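Local coordinates for DNA polymerase sliding clamp 2 (Thermococcus kodakarensis, PDB 3LX2), which probably encircles DNA as a ring of three subunits and tethers DNA polymerase and other processing proteins to it during replication, at residues A68-L73 with I116-P121; P126-T131 with D225-L230; L82-D87 with L104-T109; T131-V136 with I219-F224. All blocks are in the same frame, centred on the assembly; numbering follows the deposited sequence.

Contact 1: A68-L73 with I116-P121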
loop_
_atom_site.group_PDB
_atom_site.type_symbol
_atom_site.label_atom_id
_atom_site.label_comp_id
_atom_site.label_asym_id
_atom_site.label_seq_id
_atom_site.Cartn_x
_atom_site.Cartn_y
_atom_site.Cartn_z
ATOM N N ALA A 68 9.833 16.345 34.692
ATOM C CA ALA A 68 10.006 15.246 33.772
ATOM C C ALA A 68 8.816 14.327 33.789
ATOM O O ALA A 68 8.414 13.841 34.858
ATOM C CB ALA A 68 11.233 14.458 34.148
ATOM N N ILE A 69 8.275 14.052 32.605
ATOM C CA ILE A 69 7.293 12.985 32.434
ATOM C C ILE A 69 7.873 11.872 31.587
ATOM O O ILE A 69 8.781 12.093 30.766
ATOM C CB ILE A 69 5.993 13.462 31.774
ATOM C CG1 ILE A 69 6.304 14.340 30.566
ATOM C CG2 ILE A 69 5.096 14.174 32.796
ATOM C CD1 ILE A 69 5.083 14.739 29.777
ATOM N N ALA A 70 7.337 10.677 31.756
ATOM C CA ALA A 70 7.854 9.519 31.087
ATOM C C ALA A 70 6.683 8.636 30.683
ATOM O O ALA A 70 5.709 8.503 31.419
ATOM C CB ALA A 70 8.829 8.751 32.026
ATOM N N PHE A 71 6.764 8.037 29.505
ATOM C CA PHE A 71 5.631 7.250 29.040
ATOM C C PHE A 71 6.040 6.280 27.953
ATOM O O PHE A 71 7.128 6.367 27.398
ATOM C CB PHE A 71 4.501 8.171 28.556
ATOM C CG PHE A 71 4.998 9.294 27.724
ATOM C CD1 PHE A 71 5.144 9.139 26.360
ATOM C CD2 PHE A 71 5.389 10.486 28.315
ATOM C CE1 PHE A 71 5.657 10.167 25.592
ATOM C CE2 PHE A 71 5.891 11.513 27.561
ATOM C CZ PHE A 71 6.013 11.358 26.188
ATOM N N ASP A 72 5.148 5.358 27.638
ATOM C CA ASP A 72 5.503 4.334 26.701
ATOM C C ASP A 72 5.473 4.879 25.249
ATOM O O ASP A 72 4.453 5.405 24.793
ATOM C CB ASP A 72 4.627 3.126 26.904
ATOM C CG ASP A 72 5.160 1.966 26.207
ATOM O OD1 ASP A 72 6.314 1.578 26.461
ATOM O OD2 ASP A 72 4.441 1.433 25.372
ATOM N N LEU A 73 6.613 4.772 24.550
ATOM C CA LEU A 73 6.746 5.441 23.274
ATOM C C LEU A 73 5.761 4.825 22.268
ATOM O O LEU A 73 5.031 5.524 21.563
ATOM C CB LEU A 73 8.197 5.451 22.780
ATOM C CG LEU A 73 9.122 6.648 23.077
ATOM C CD1 LEU A 73 10.645 6.349 22.938
ATOM C CD2 LEU A 73 8.788 7.866 22.224
ATOM N N ILE A 116 4.846 6.925 33.698
ATOM C CA ILE A 116 5.681 5.993 34.438
ATOM C C ILE A 116 6.857 6.661 35.125
ATOM O O ILE A 116 7.091 7.856 34.931
ATOM C CB ILE A 116 6.129 4.748 33.603
ATOM C CG1 ILE A 116 7.187 5.133 32.587
ATOM C CG2 ILE A 116 4.900 4.001 33.014
ATOM C CD1 ILE A 116 7.360 4.138 31.491
ATOM N N ASP A 117 7.576 5.859 35.923
ATOM C CA ASP A 117 8.818 6.257 36.610
ATOM C C ASP A 117 9.727 7.112 35.736
ATOM O O ASP A 117 10.248 6.639 34.730
ATOM C CB ASP A 117 9.577 5.003 37.122
ATOM C CG ASP A 117 10.594 5.329 38.269
ATOM O OD1 ASP A 117 10.828 6.528 38.549
ATOM O OD2 ASP A 117 11.158 4.379 38.896
ATOM N N ALA A 118 9.915 8.367 36.139
ATOM C CA ALA A 118 10.709 9.364 35.372
ATOM C C ALA A 118 12.213 9.502 35.769
ATOM O O ALA A 118 12.833 10.546 35.513
ATOM C CB ALA A 118 10.004 10.723 35.423
ATOM N N ASN A 119 12.782 8.428 36.348
ATOM C CA ASN A 119 14.179 8.324 36.866
ATOM C C ASN A 119 15.334 8.223 35.849
ATOM O O ASN A 119 16.153 7.290 35.918
ATOM C CB ASN A 119 14.301 7.113 37.817
ATOM C CG ASN A 119 13.711 7.373 39.196
ATOM O OD1 ASN A 119 13.290 8.498 39.512
ATOM N ND2 ASN A 119 13.675 6.322 40.034
ATOM N N THR A 120 15.414 9.180 34.928
ATOM C CA THR A 120 16.553 9.263 34.019
ATOM C C THR A 120 17.799 9.684 34.793
ATOM O O THR A 120 17.822 10.761 35.395
ATOM C CB THR A 120 16.282 10.197 32.808
ATOM O OG1 THR A 120 15.810 9.405 31.725
ATOM C CG2 THR A 120 17.557 10.890 32.314
ATOM N N PRO A 121 18.834 8.819 34.795
ATOM C CA PRO A 121 20.113 9.275 35.335
ATOM C C PRO A 121 20.756 10.221 34.333
ATOM O O PRO A 121 20.559 10.073 33.117
ATOM C CB PRO A 121 20.931 7.985 35.472
ATOM C CG PRO A 121 20.349 7.031 34.464
ATOM C CD PRO A 121 18.925 7.488 34.158
#
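The linker between the two domains of a PCNA subunit begins by passing over strand 68-72, where Ala70 meets Ile116 and Ala118. One hydrogen bond crosses the contact. Ile116 N donates to Ala70 O over 2.9 Å, with an N-H...O angle of 162°. The bond is fairly straight at the hydrogen. At the acceptor, the donor stands above the carbonyl plane, about 40° out of it, so the N-H comes in from above this carbonyl rather than in its plane.

The other contacts are made by small side chains, with methyls resting on one another and on backbone carbonyls. Ala70 CB points at the linker and sits 3.5 Å from Ile116 O. It also lies 4.0 Å from Ile116 CG1. That branch is set between the backbone N and the carbonyl carbon (chi1 73°), which brings it beside the methyl of Ala70. Ala118 then turns its own methyl toward the strand. Ala118 CB is 4.1 Å from Ala70 CB and also 4.1 Å from Ala68 CB, and it rests 3.5 Å from Ala68 O.

Strand 67-72 is an outermost strand of the large antiparallel sheet within this chain. Its backbone pairs with strand 26-31 through Ile69 and Phe71. The linker also reaches that neighbour, since Ile116 touches Glu26 and Thr120 touches Val28. Phe71 points away from the linker and packs edge-to-face with Phe29 and Phe76. Beyond Ala118 the linker bends in an inverse gamma turn centred on Asn119, with a backbone hydrogen bond of 3.0 Å from Thr120 N to Ala118 O.

Contact 2: P126-T131 with D225-L230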
loop_
_atom_site.group_PDB
_atom_site.type_symbol
_atom_site.label_atom_id
_atom_site.label_comp_id
_atom_site.label_asym_id
_atom_site.label_seq_id
_atom_site.Cartn_x
_atom_site.Cartn_y
_atom_site.Cartn_z
ATOM N N PRO A 126 30.416 13.773 25.975
ATOM C CA PRO A 126 31.822 14.056 25.643
ATOM C C PRO A 126 31.972 15.133 24.558
ATOM O O PRO A 126 31.069 15.316 23.725
ATOM C CB PRO A 126 32.341 12.717 25.101
ATOM C CG PRO A 126 31.114 11.765 25.065
ATOM C CD PRO A 126 30.154 12.326 26.063
ATOM N N SER A 127 33.092 15.853 24.581
ATOM C CA SER A 127 33.442 16.701 23.454
ATOM C C SER A 127 34.080 15.780 22.424
ATOM O O SER A 127 34.671 14.749 22.791
ATOM C CB SER A 127 34.388 17.817 23.865
ATOM O OG SER A 127 33.997 19.030 23.240
ATOM N N LEU A 128 33.924 16.107 21.143
ATOM C CA LEU A 128 34.282 15.138 20.099
ATOM C C LEU A 128 34.955 15.708 18.870
ATOM O O LEU A 128 34.357 16.503 18.141
ATOM C CB LEU A 128 33.087 14.297 19.697
ATOM C CG LEU A 128 32.794 13.192 20.696
ATOM C CD1 LEU A 128 31.477 12.603 20.313
ATOM C CD2 LEU A 128 33.902 12.132 20.759
ATOM N N PRO A 129 36.208 15.282 18.640
ATOM C CA PRO A 129 37.076 15.815 17.610
ATOM C C PRO A 129 36.578 15.470 16.220
ATOM O O PRO A 129 37.191 14.656 15.535
ATOM C CB PRO A 129 38.414 15.106 17.886
ATOM C CG PRO A 129 38.049 13.855 18.560
ATOM C CD PRO A 129 36.888 14.236 19.433
ATOM N N TRP A 130 35.485 16.081 15.798
ATOM C CA TRP A 130 34.982 15.839 14.456
ATOM C C TRP A 130 35.871 16.546 13.465
ATOM O O TRP A 130 36.136 17.728 13.594
ATOM C CB TRP A 130 33.536 16.326 14.279
ATOM C CG TRP A 130 32.486 15.515 14.994
ATOM C CD1 TRP A 130 32.254 14.161 14.891
ATOM C CD2 TRP A 130 31.515 16.012 15.911
ATOM N NE1 TRP A 130 31.199 13.793 15.697
ATOM C CE2 TRP A 130 30.732 14.908 16.338
ATOM C CE3 TRP A 130 31.225 17.281 16.415
ATOM C CZ2 TRP A 130 29.682 15.043 17.238
ATOM C CZ3 TRP A 130 30.173 17.414 17.306
ATOM C CH2 TRP A 130 29.415 16.301 17.708
ATOM N N THR A 131 36.335 15.820 12.467
ATOM C CA THR A 131 37.128 16.433 11.410
ATOM C C THR A 131 36.282 16.803 10.197
ATOM O O THR A 131 36.572 17.789 9.532
ATOM C CB THR A 131 38.419 15.588 11.058
ATOM O OG1 THR A 131 38.079 14.254 10.640
ATOM C CG2 THR A 131 39.326 15.490 12.311
ATOM N N ASP A 225 36.752 6.252 13.442
ATOM C CA ASP A 225 36.299 5.427 14.569
ATOM C C ASP A 225 35.794 6.271 15.759
ATOM O O ASP A 225 36.090 5.979 16.936
ATOM C CB ASP A 225 37.390 4.415 14.989
ATOM C CG ASP A 225 36.826 3.239 15.795
ATOM O OD1 ASP A 225 36.683 2.128 15.215
ATOM O OD2 ASP A 225 36.511 3.431 17.006
ATOM N N ILE A 226 35.016 7.309 15.422
ATOM C CA ILE A 226 34.391 8.234 16.396
ATOM C C ILE A 226 32.860 8.410 16.125
ATOM O O ILE A 226 32.414 8.262 14.978
ATOM C CB ILE A 226 35.243 9.547 16.492
ATOM C CG1 ILE A 226 36.259 9.398 17.636
ATOM C CG2 ILE A 226 34.412 10.820 16.662
ATOM C CD1 ILE A 226 37.463 8.441 17.363
ATOM N N PRO A 227 32.045 8.640 17.178
ATOM C CA PRO A 227 30.588 8.668 16.948
ATOM C C PRO A 227 30.181 9.559 15.769
ATOM O O PRO A 227 30.805 10.593 15.547
ATOM C CB PRO A 227 30.044 9.220 18.253
ATOM C CG PRO A 227 31.076 8.889 19.296
ATOM C CD PRO A 227 32.381 8.600 18.616
ATOM N N LEU A 228 29.197 9.141 14.975
ATOM C CA LEU A 228 28.668 10.006 13.897
ATOM C C LEU A 228 27.567 10.920 14.446
ATOM O O LEU A 228 26.719 10.456 15.194
ATOM C CB LEU A 228 28.067 9.153 12.779
ATOM C CG LEU A 228 27.070 9.796 11.783
ATOM C CD1 LEU A 228 27.796 10.643 10.738
ATOM C CD2 LEU A 228 26.200 8.736 11.069
ATOM N N LEU A 229 27.556 12.194 14.042
ATOM C CA LEU A 229 26.389 13.085 14.327
ATOM C C LEU A 229 25.471 13.251 13.119
ATOM O O LEU A 229 25.932 13.497 12.016
ATOM C CB LEU A 229 26.786 14.462 14.866
ATOM C CG LEU A 229 25.623 15.498 14.962
ATOM C CD1 LEU A 229 24.583 15.176 16.091
ATOM C CD2 LEU A 229 26.075 16.998 15.043
ATOM N N LEU A 230 24.178 13.065 13.330
ATOM C CA LEU A 230 23.179 13.481 12.363
ATOM C C LEU A 230 22.192 14.332 13.168
ATOM O O LEU A 230 21.605 13.875 14.180
ATOM C CB LEU A 230 22.424 12.309 11.751
ATOM C CG LEU A 230 23.068 11.136 11.019
ATOM C CD1 LEU A 230 21.977 10.337 10.388
ATOM C CD2 LEU A 230 24.015 11.611 9.940
#
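Ile226 is the first residue of 225-230 to meet the linker segment 126-131. Its CG2 branch lies 4.3 Å from Leu128 CD2. The same methyl is 4.4 Å from Trp130 CD1 and approaches the indole obliquely. The carbonyl oxygen of Ile226 is hydrogen-bonded to the hydroxyl of Tyr200.

Pro227 follows and makes two contacts of different kinds. Pro227 CG is 3.9 Å from Leu128 CD1, and the two side chains cross at about a right angle. Pro227 O accepts the only hydrogen bond across the contact, from Trp130 NE1 at 3.2 Å. The N-H...O angle is 156°. The oxygen lies at the edge of the indole, 3° out of the ring plane, so it meets the N-H in line with the ring. The tryptophan places CG beside its backbone N (chi1 -71°), which brings the pyrrole edge to this carbonyl. This bond should help to fix the rotation of the indole.

Leu228 points away from the linker and touches Ile244 and Leu205. Leu229 turns back to the linker, and its CB is 3.8 Å from Trp130 CZ2. The benzene part of the indole is thereby held against strand 228-234. Arg221 and Leu243 also touch the indole. One of its faces carries Leu128 O, 3.4 Å above the plane, because the chain folds back in an inverse gamma turn centred on Pro129.

This is the end of the interdomain connecting loop lying against the C-terminal domain. In other PCNAs this region borders the pocket for PIP-box peptides, and it probably does so here.

Contact 3: L82-D87 with L104-T109. With SO4 (sulfate ion), chain E.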
loop_
_atom_site.group_PDB
_atom_site.type_symbol
_atom_site.label_atom_id
_atom_site.label_comp_id
_atom_site.label_asym_id
_atom_site.label_seq_id
_atom_site.Cartn_x
_atom_site.Cartn_y
_atom_site.Cartn_z
ATOM N N LEU A 82 -3.168 8.247 14.688
ATOM C CA LEU A 82 -4.561 8.587 14.293
ATOM C C LEU A 82 -4.734 9.971 13.727
ATOM O O LEU A 82 -5.787 10.250 13.149
ATOM C CB LEU A 82 -5.569 8.405 15.420
ATOM C CG LEU A 82 -5.544 7.074 16.191
ATOM C CD1 LEU A 82 -6.396 7.317 17.414
ATOM C CD2 LEU A 82 -6.038 5.853 15.423
ATOM N N ALA A 83 -3.725 10.835 13.871
ATOM C CA ALA A 83 -3.858 12.248 13.453
ATOM C C ALA A 83 -4.192 12.339 11.976
ATOM O O ALA A 83 -3.561 11.694 11.188
ATOM C CB ALA A 83 -2.644 12.973 13.693
ATOM N N ARG A 84 -5.165 13.160 11.595
ATOM C CA ARG A 84 -5.349 13.430 10.175
ATOM C C ARG A 84 -4.589 14.708 9.783
ATOM O O ARG A 84 -4.050 15.420 10.648
ATOM C CB ARG A 84 -6.833 13.477 9.816
ATOM C CG ARG A 84 -7.529 12.056 9.775
ATOM C CD ARG A 84 -8.514 11.938 8.558
ATOM N NE ARG A 84 -9.575 12.954 8.608
ATOM C CZ ARG A 84 -10.142 13.507 7.536
ATOM N NH1 ARG A 84 -9.760 13.159 6.298
ATOM N NH2 ARG A 84 -11.105 14.419 7.702
ATOM N N SER A 85 -4.535 14.994 8.488
ATOM C CA SER A 85 -3.903 16.210 8.006
ATOM C C SER A 85 -4.556 17.436 8.669
ATOM O O SER A 85 -5.771 17.510 8.870
ATOM C CB SER A 85 -4.001 16.282 6.471
ATOM O OG SER A 85 -5.350 15.960 6.062
ATOM N N ARG A 86 -3.730 18.387 9.045
ATOM C CA ARG A 86 -4.199 19.546 9.761
ATOM C C ARG A 86 -4.763 19.320 11.175
ATOM O O ARG A 86 -5.183 20.283 11.757
ATOM C CB ARG A 86 -5.177 20.351 8.872
ATOM C CG ARG A 86 -4.542 20.814 7.520
ATOM C CD ARG A 86 -5.544 21.187 6.368
ATOM N NE ARG A 86 -6.200 20.059 5.661
ATOM C CZ ARG A 86 -7.431 19.595 5.926
ATOM N NH1 ARG A 86 -8.153 20.149 6.888
ATOM N NH2 ARG A 86 -7.960 18.591 5.226
ATOM N N ASP A 87 -4.781 18.110 11.766
ATOM C CA ASP A 87 -5.180 17.977 13.206
ATOM C C ASP A 87 -4.179 18.753 14.063
ATOM O O ASP A 87 -2.989 18.742 13.765
ATOM C CB ASP A 87 -5.162 16.531 13.721
ATOM C CG ASP A 87 -6.403 15.677 13.304
ATOM O OD1 ASP A 87 -7.465 16.198 12.945
ATOM O OD2 ASP A 87 -6.303 14.438 13.341
ATOM N N LEU A 104 -7.225 17.544 17.647
ATOM C CA LEU A 104 -8.342 18.443 17.386
ATOM C C LEU A 104 -8.490 18.689 15.895
ATOM O O LEU A 104 -7.600 19.262 15.260
ATOM C CB LEU A 104 -8.194 19.773 18.174
ATOM C CG LEU A 104 -7.681 19.690 19.640
ATOM C CD1 LEU A 104 -7.911 20.977 20.393
ATOM C CD2 LEU A 104 -8.264 18.571 20.438
ATOM N N GLY A 105 -9.607 18.219 15.333
ATOM C CA GLY A 105 -9.895 18.396 13.905
ATOM C C GLY A 105 -11.378 18.650 13.660
ATOM O O GLY A 105 -11.971 19.509 14.307
ATOM N N ASP A 106 -11.975 17.935 12.706
ATOM C CA ASP A 106 -13.445 17.980 12.563
ATOM C C ASP A 106 -14.164 17.422 13.805
ATOM O O ASP A 106 -15.226 17.911 14.177
ATOM C CB ASP A 106 -13.867 17.240 11.293
ATOM C CG ASP A 106 -13.289 17.885 10.027
ATOM O OD1 ASP A 106 -13.079 19.131 10.023
ATOM O OD2 ASP A 106 -13.021 17.131 9.050
ATOM N N GLU A 107 -13.567 16.390 14.417
ATOM C CA GLU A 107 -13.848 16.005 15.822
ATOM C C GLU A 107 -12.634 16.284 16.763
ATOM O O GLU A 107 -11.513 16.562 16.309
ATOM C CB GLU A 107 -14.255 14.540 15.938
ATOM C CG GLU A 107 -15.264 14.056 14.911
ATOM C CD GLU A 107 -14.617 13.782 13.533
ATOM O OE1 GLU A 107 -15.199 14.193 12.468
ATOM O OE2 GLU A 107 -13.520 13.136 13.544
ATOM N N ASN A 108 -12.907 16.233 18.075
ATOM C CA ASN A 108 -11.898 16.351 19.122
ATOM C C ASN A 108 -11.826 15.015 19.850
ATOM O O ASN A 108 -12.828 14.534 20.422
ATOM C CB ASN A 108 -12.196 17.527 20.111
ATOM C CG ASN A 108 -12.078 18.942 19.448
ATOM O OD1 ASN A 108 -11.685 19.080 18.297
ATOM N ND2 ASN A 108 -12.454 19.995 20.202
ATOM N N THR A 109 -10.639 14.424 19.818
ATOM C CA THR A 109 -10.375 13.113 20.417
ATOM C C THR A 109 -9.312 13.336 21.525
ATOM O O THR A 109 -8.290 14.060 21.298
ATOM C CB THR A 109 -9.882 12.126 19.339
ATOM O OG1 THR A 109 -10.967 11.806 18.442
ATOM C CG2 THR A 109 -9.432 10.827 19.960
HETATM S S SO4 E . -0.202 18.613 8.444
HETATM O O1 SO4 E . 0.950 18.552 9.293
HETATM O O2 SO4 E . -1.266 17.717 8.915
HETATM O O3 SO4 E . -0.620 20.019 8.561
HETATM O O4 SO4 E . 0.124 18.236 7.048
HETATM O O HOH W 1 -10.146 15.095 12.610
#
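Arg84 reaches across to Asp106 in a salt bridge, with NH2 3.6 Å from OD2. The carboxylate oxygen lies at the edge of the guanidinium, near its plane. The two groups are twisted 58° against each other, so they do not form a flat paired bridge. Bends at chi2 (-139°) and chi3 carry the arginine to this position.

Asp87 makes the second set of contacts. Asp87 OD1 is 3.4 Å from Gly105 CA, and Asp87 CA makes a CA-H...O contact of 3.4 Å with Leu104 O. A water donates to Asp87 OD1 at 2.9 Å and accepts a weak bond from Asp106 N.

Further out, a type II turn from Arg84 to Asp87 sets both side chains, closed by Asp87 N to Arg84 O at 3.0 Å. On this turn Arg86 N donates to O2 of a sulfate at 2.6 Å. Ser9 OG binds the same ion, which probably came from the crystallisation liquor.

Asn108 and Thr109 extend the sheet into the neighbouring subunit, whose Arg143 approaches Arg84. The polar side-chain links are long or weak and probably add little to the adjacent strand pairing, where Leu104 is hydrogen-bonded to Thr88. Asp106 may offset the positive charge gathered at this interface.

Contact 4: T131-V136 with I219-F224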
loop_
_atom_site.group_PDB
_atom_site.type_symbol
_atom_site.label_atom_id
_atom_site.label_comp_id
_atom_site.label_asym_id
_atom_site.label_seq_id
_atom_site.Cartn_x
_atom_site.Cartn_y
_atom_site.Cartn_z
ATOM N N THR A 131 36.335 15.820 12.467
ATOM C CA THR A 131 37.128 16.433 11.410
ATOM C C THR A 131 36.282 16.803 10.197
ATOM O O THR A 131 36.572 17.789 9.532
ATOM C CB THR A 131 38.419 15.588 11.058
ATOM O OG1 THR A 131 38.079 14.254 10.640
ATOM C CG2 THR A 131 39.326 15.490 12.311
ATOM N N VAL A 132 35.218 16.057 9.908
ATOM C CA VAL A 132 34.345 16.431 8.784
ATOM C C VAL A 132 33.064 17.094 9.265
ATOM O O VAL A 132 32.604 16.814 10.369
ATOM C CB VAL A 132 33.963 15.204 7.915
ATOM C CG1 VAL A 132 33.078 15.609 6.748
ATOM C CG2 VAL A 132 35.203 14.514 7.394
ATOM N N LYS A 133 32.478 17.947 8.438
ATOM C CA LYS A 133 31.127 18.426 8.667
ATOM C C LYS A 133 30.504 18.721 7.328
ATOM O O LYS A 133 31.132 19.379 6.495
ATOM C CB LYS A 133 31.057 19.687 9.538
ATOM C CG LYS A 133 29.743 20.445 9.279
ATOM C CD LYS A 133 29.542 21.728 10.064
ATOM C CE LYS A 133 28.029 22.027 10.253
ATOM N NZ LYS A 133 27.757 23.454 10.648
ATOM N N ALA A 134 29.256 18.283 7.131
ATOM C CA ALA A 134 28.606 18.493 5.866
ATOM C C ALA A 134 27.165 18.819 6.090
ATOM O O ALA A 134 26.673 18.597 7.172
ATOM C CB ALA A 134 28.748 17.285 5.003
ATOM N N VAL A 135 26.505 19.387 5.088
ATOM C CA VAL A 135 25.055 19.536 5.109
ATOM C C VAL A 135 24.604 18.860 3.838
ATOM O O VAL A 135 25.104 19.168 2.750
ATOM C CB VAL A 135 24.547 21.022 5.077
ATOM C CG1 VAL A 135 23.048 21.080 5.380
ATOM C CG2 VAL A 135 25.308 21.904 6.076
ATOM N N VAL A 136 23.652 17.950 3.961
ATOM C CA VAL A 136 23.250 17.160 2.832
ATOM C C VAL A 136 21.774 17.155 2.888
ATOM O O VAL A 136 21.216 17.488 3.937
ATOM C CB VAL A 136 23.707 15.700 2.987
ATOM C CG1 VAL A 136 25.179 15.613 3.126
ATOM C CG2 VAL A 136 23.027 15.095 4.234
ATOM N N ILE A 219 22.398 17.801 8.966
ATOM C CA ILE A 219 23.769 18.121 9.303
ATOM C C ILE A 219 24.508 16.846 9.737
ATOM O O ILE A 219 24.007 16.078 10.535
ATOM C CB ILE A 219 23.776 19.177 10.457
ATOM C CG1 ILE A 219 23.158 20.495 9.943
ATOM C CG2 ILE A 219 25.181 19.308 11.114
ATOM C CD1 ILE A 219 23.086 21.655 10.979
ATOM N N ILE A 220 25.718 16.669 9.218
ATOM C CA ILE A 220 26.539 15.486 9.475
ATOM C C ILE A 220 27.885 15.895 10.028
ATOM O O ILE A 220 28.430 16.873 9.573
ATOM C CB ILE A 220 26.806 14.742 8.189
ATOM C CG1 ILE A 220 25.532 14.143 7.642
ATOM C CG2 ILE A 220 27.819 13.619 8.414
ATOM C CD1 ILE A 220 25.702 13.754 6.185
ATOM N N ARG A 221 28.419 15.165 11.007
ATOM C CA ARG A 221 29.801 15.392 11.502
ATOM C C ARG A 221 30.418 14.042 11.813
ATOM O O ARG A 221 29.701 13.168 12.324
ATOM C CB ARG A 221 29.804 16.268 12.755
ATOM C CG ARG A 221 29.387 17.728 12.547
ATOM C CD ARG A 221 29.447 18.536 13.866
ATOM N NE ARG A 221 29.600 19.985 13.640
ATOM C CZ ARG A 221 28.641 20.911 13.816
ATOM N NH1 ARG A 221 27.411 20.567 14.239
ATOM N NH2 ARG A 221 28.921 22.198 13.580
ATOM N N PHE A 222 31.700 13.830 11.466
ATOM C CA PHE A 222 32.390 12.532 11.777
ATOM C C PHE A 222 33.926 12.539 11.871
ATOM O O PHE A 222 34.538 13.600 11.877
ATOM C CB PHE A 222 31.868 11.359 10.927
ATOM C CG PHE A 222 32.056 11.528 9.461
ATOM C CD1 PHE A 222 31.168 12.289 8.720
ATOM C CD2 PHE A 222 33.105 10.895 8.806
ATOM C CE1 PHE A 222 31.325 12.445 7.324
ATOM C CE2 PHE A 222 33.278 11.042 7.416
ATOM C CZ PHE A 222 32.386 11.818 6.680
ATOM N N GLY A 223 34.541 11.359 11.990
ATOM C CA GLY A 223 35.998 11.221 11.976
ATOM C C GLY A 223 36.348 9.748 11.977
ATOM O O GLY A 223 35.466 8.900 11.713
ATOM N N PHE A 224 37.616 9.419 12.275
ATOM C CA PHE A 224 38.016 8.010 12.347
ATOM C C PHE A 224 37.524 7.329 13.613
ATOM O O PHE A 224 37.886 7.743 14.721
ATOM C CB PHE A 224 39.535 7.776 12.250
ATOM C CG PHE A 224 39.928 6.337 12.559
ATOM C CD1 PHE A 224 39.615 5.301 11.659
ATOM C CD2 PHE A 224 40.545 6.000 13.772
ATOM C CE1 PHE A 224 39.935 3.944 11.951
ATOM C CE2 PHE A 224 40.883 4.641 14.069
ATOM C CZ PHE A 224 40.566 3.619 13.159
#
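Phe222 O is gripped by two backbone donors, Thr131 N at 2.9 Å and Val132 N at 3.2 Å. The first comes nearly along the C=O axis. The second stands above the carbonyl plane, 37° out of it. Two residues thus face one, which makes a classic beta bulge at the start of strand 132-136. The return bond, Phe222 N to Val132 O, is weak. Further on, the pairing is regular. Ala134 N donates to Ile220 O at 2.9 Å, and Ile220 N donates to Ala134 O at 3.0 Å.

On the face with Val132 and Phe222, the two side chains lie side by side. Val132 CB sits over the phenyl ring, 3.9 Å from its centroid, in a CH-pi contact. The ring is put there by chi1 of 61°, which sets CG between the backbone N and the carbonyl carbon. Its other neighbours include Phe157, edge-to-face. On the same side, Ile220 CD1 sits against both methyls of Val136, 3.6 Å from CG1 and from CG2, and both residues touch Leu141 of helix 138-151.

The face with Lys133 and Arg221 is different. Lys133 runs extended alongside the arginine, and Lys133 CE lies over one guanidinium face. Lys133 NZ is 3.4 Å from Arg221 NH2, a close approach of like charges.

Strands 132-136 and 219-222 run antiparallel, with 162° between their N-to-C directions, within the large sheet that backs helix 138-151 in the C-terminal domain of the PCNA fold.

How the contacts relate
Contacts 1, 2 and 4 all reach the same large sheet, while contact 3 lies at the subunit interface. The linker from the first domain to the second joins contact 1 to contact 2, whose centres are 28 Å apart. Contacts 2 and 4 are neighbours, with centres 8 Å apart, and share Thr131. Arg221 ties them together. Its carbonyl oxygen is probably hydrogen-bonded to Leu229 N, with O and N 2.9 Å apart, and its CD packs 3.4 Å from Trp130 CE3. Contact 3 falls between the two segments of contact 1 in sequence, yet their centres are 27 Å apart. The centre of contact 3, which holds the sulfate, is about 40 Å from that of contact 2.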